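Hydrazine synthase subunit alpha (Candidatus Kuenenia stuttgartiensis, PDB 5C2V) catalyses, within the hydrazine synthase complex, the condensation of hydroxylamine with ammonia to form hydrazine, using c-type heme. Local coordinates at residues R200-V205 against V411-F416. Residues are numbered along the deposited sequence; the frame is centred on the assembly and turned at random.
Sequences RITGHV and VTYQPF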
loop_
_atom_site.group_PDB
_atom_site.type_symbol
_atom_site.label_atom_id
_atom_site.label_comp_id
_atom_site.label_asym_id
_atom_site.label_seq_id
_atom_site.Cartn_x
_atom_site.Cartn_y
_atom_site.Cartn_z
ATOM N N ARG D 200 -39.719 27.161 -14.686
ATOM C CA ARG D 200 -40.873 26.643 -13.971
ATOM C C ARG D 200 -40.504 26.422 -12.513
ATOM O O ARG D 200 -41.233 26.828 -11.610
ATOM C CB ARG D 200 -41.376 25.344 -14.612
ATOM C CG ARG D 200 -42.165 24.439 -13.672
ATOM C CD ARG D 200 -43.001 23.424 -14.444
ATOM N NE ARG D 200 -43.518 22.358 -13.587
ATOM C CZ ARG D 200 -44.553 22.489 -12.763
ATOM N NH1 ARG D 200 -45.191 23.647 -12.670
ATOM N NH2 ARG D 200 -44.948 21.459 -12.026
ATOM N N ILE D 201 -39.362 25.779 -12.291
ATOM C CA ILE D 201 -38.900 25.502 -10.936
ATOM C C ILE D 201 -38.386 26.743 -10.198
ATOM O O ILE D 201 -38.875 27.075 -9.118
ATOM C CB ILE D 201 -37.785 24.438 -10.945
ATOM C CG1 ILE D 201 -38.267 23.166 -11.648
ATOM C CG2 ILE D 201 -37.331 24.130 -9.528
ATOM C CD1 ILE D 201 -37.223 22.071 -11.725
ATOM N N THR D 202 -37.399 27.420 -10.779
ATOM C CA THR D 202 -36.770 28.579 -10.140
ATOM C C THR D 202 -37.510 29.902 -10.345
ATOM O O THR D 202 -37.577 30.729 -9.436
ATOM C CB THR D 202 -35.319 28.763 -10.629
ATOM O OG1 THR D 202 -35.314 29.009 -12.041
ATOM C CG2 THR D 202 -34.490 27.524 -10.324
ATOM N N GLY D 203 -38.065 30.098 -11.536
ATOM C CA GLY D 203 -38.650 31.378 -11.899
ATOM C C GLY D 203 -37.793 32.165 -12.876
ATOM O O GLY D 203 -38.070 33.330 -13.163
ATOM N N HIS D 204 -36.746 31.521 -13.384
ATOM C CA HIS D 204 -35.874 32.120 -14.391
ATOM C C HIS D 204 -35.296 31.025 -15.280
ATOM O O HIS D 204 -35.058 29.910 -14.818
ATOM C CB HIS D 204 -34.749 32.919 -13.727
ATOM C CG HIS D 204 -33.992 33.805 -14.671
ATOM N ND1 HIS D 204 -33.156 33.311 -15.649
ATOM C CD2 HIS D 204 -33.939 35.154 -14.776
ATOM C CE1 HIS D 204 -32.625 34.318 -16.320
ATOM N NE2 HIS D 204 -33.083 35.447 -15.811
ATOM N N VAL D 205 -35.069 31.340 -16.551
ATOM C CA VAL D 205 -34.484 30.375 -17.476
ATOM C C VAL D 205 -33.068 30.015 -17.040
ATOM O O VAL D 205 -32.399 30.795 -16.361
ATOM C CB VAL D 205 -34.453 30.906 -18.922
ATOM C CG1 VAL D 205 -35.866 31.067 -19.462
ATOM C CG2 VAL D 205 -33.690 32.221 -18.993
ATOM N N VAL D 411 -34.823 33.722 1.134
ATOM C CA VAL D 411 -35.918 34.433 1.783
ATOM C C VAL D 411 -37.179 34.439 0.922
ATOM O O VAL D 411 -38.189 33.836 1.283
ATOM C CB VAL D 411 -35.528 35.885 2.117
ATOM C CG1 VAL D 411 -36.675 36.595 2.820
ATOM C CG2 VAL D 411 -34.274 35.912 2.977
ATOM N N THR D 412 -37.121 35.135 -0.211
ATOM C CA THR D 412 -38.273 35.253 -1.101
ATOM C C THR D 412 -38.246 34.265 -2.269
ATOM O O THR D 412 -39.191 34.211 -3.058
ATOM C CB THR D 412 -38.377 36.676 -1.674
ATOM O OG1 THR D 412 -37.221 36.956 -2.473
ATOM C CG2 THR D 412 -38.467 37.696 -0.550
ATOM N N TYR D 413 -37.170 33.489 -2.364
ATOM C CA TYR D 413 -36.932 32.576 -3.486
ATOM C C TYR D 413 -37.045 33.294 -4.832
ATOM O O TYR D 413 -37.894 32.960 -5.660
ATOM C CB TYR D 413 -37.902 31.391 -3.433
ATOM C CG TYR D 413 -37.454 30.188 -4.238
ATOM C CD1 TYR D 413 -36.497 29.313 -3.741
ATOM C CD2 TYR D 413 -37.995 29.922 -5.490
ATOM C CE1 TYR D 413 -36.085 28.212 -4.470
ATOM C CE2 TYR D 413 -37.589 28.825 -6.227
ATOM C CZ TYR D 413 -36.635 27.973 -5.711
ATOM O OH TYR D 413 -36.229 26.878 -6.441
ATOM N N GLN D 414 -36.187 34.288 -5.035
ATOM C CA GLN D 414 -36.119 35.019 -6.297
ATOM C C GLN D 414 -34.744 34.901 -6.953
ATOM O O GLN D 414 -33.742 35.316 -6.368
ATOM C CB GLN D 414 -36.480 36.489 -6.082
ATOM C CG GLN D 414 -37.929 36.706 -5.676
ATOM C CD GLN D 414 -38.255 38.163 -5.428
ATOM O OE1 GLN D 414 -38.095 38.667 -4.317
ATOM N NE2 GLN D 414 -38.720 38.850 -6.465
ATOM N N PRO D 415 -34.689 34.321 -8.163
ATOM C CA PRO D 415 -33.439 34.210 -8.925
ATOM C C PRO D 415 -32.738 35.556 -9.107
ATOM O O PRO D 415 -33.403 36.575 -9.288
ATOM C CB PRO D 415 -33.900 33.656 -10.275
ATOM C CG PRO D 415 -35.166 32.937 -9.975
ATOM C CD PRO D 415 -35.828 33.725 -8.882
ATOM N N PHE D 416 -31.410 35.551 -9.052
ATOM C CA PHE D 416 -30.632 36.771 -9.231
ATOM C C PHE D 416 -29.277 36.490 -9.877
ATOM O O PHE D 416 -28.639 35.472 -9.597
ATOM C CB PHE D 416 -30.438 37.488 -7.890
ATOM C CG PHE D 416 -29.748 36.655 -6.843
ATOM C CD1 PHE D 416 -30.475 35.815 -6.015
ATOM C CD2 PHE D 416 -28.373 36.722 -6.676
ATOM C CE1 PHE D 416 -29.845 35.052 -5.048
ATOM C CE2 PHE D 416 -27.738 35.962 -5.712
ATOM C CZ PHE D 416 -28.475 35.127 -4.897
#
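The ring of Tyr-413 meets the carbonyls of Ile-201 and Thr-202, where the chain leaves helix 196-201: the oxygen of Ile-201 lies at the ring edge, in its plane, 3.6 Å from CE2, whereas that of Thr-202 approaches obliquely, 3.7 Å from the same carbon. With CG anti to the backbone N (chi1 -161°), the ring is carried across to these two carbonyls. Val-26 of the neighbouring gamma subunit also packs on Tyr-413, which places the contact next to a subunit interface. Near the other flat group, the imidazole of His-204, CB of Pro-415 stands obliquely; the touching atom of the histidine is its own CB, 3.6 Å from the proline CB. The imidazole itself is held by a nearly straight bond within 200-205: ND1 donates to Val-205 O over 2.7 Å, with the oxygen in the ring plane and ND1 pointing at a lone pair of that oxygen, in the carbonyl plane. The ring also meets that of Phe-406, the planes inclined at about 40°.

Pro-415 touches both Thr-202 and His-204. Its CG lies 3.3 Å from Thr-202 O and its CD 3.5 Å from that oxygen, so the oxygen that approaches the tyrosine obliquely also touches the pyrrolidine. The chain turns here through Gly-203, whose positive phi (106°) takes it out of the helix, and through an ST turn in which His-204 N donates to Thr-202 OG1 over 3.2 Å. The same hydroxyl is hydrogen-bonded to Ile-198 O, one turn back in the helix. No hydrogen bond or salt bridge joins 200-205 to 411-416. The turn after the helix and the loop leading into strand 415-417 thus meet through ring carbons against carbonyl oxygens and one aliphatic contact, an association of van der Waals and probably weak electrostatic character, while the stronger polar bonds shape each partner separately.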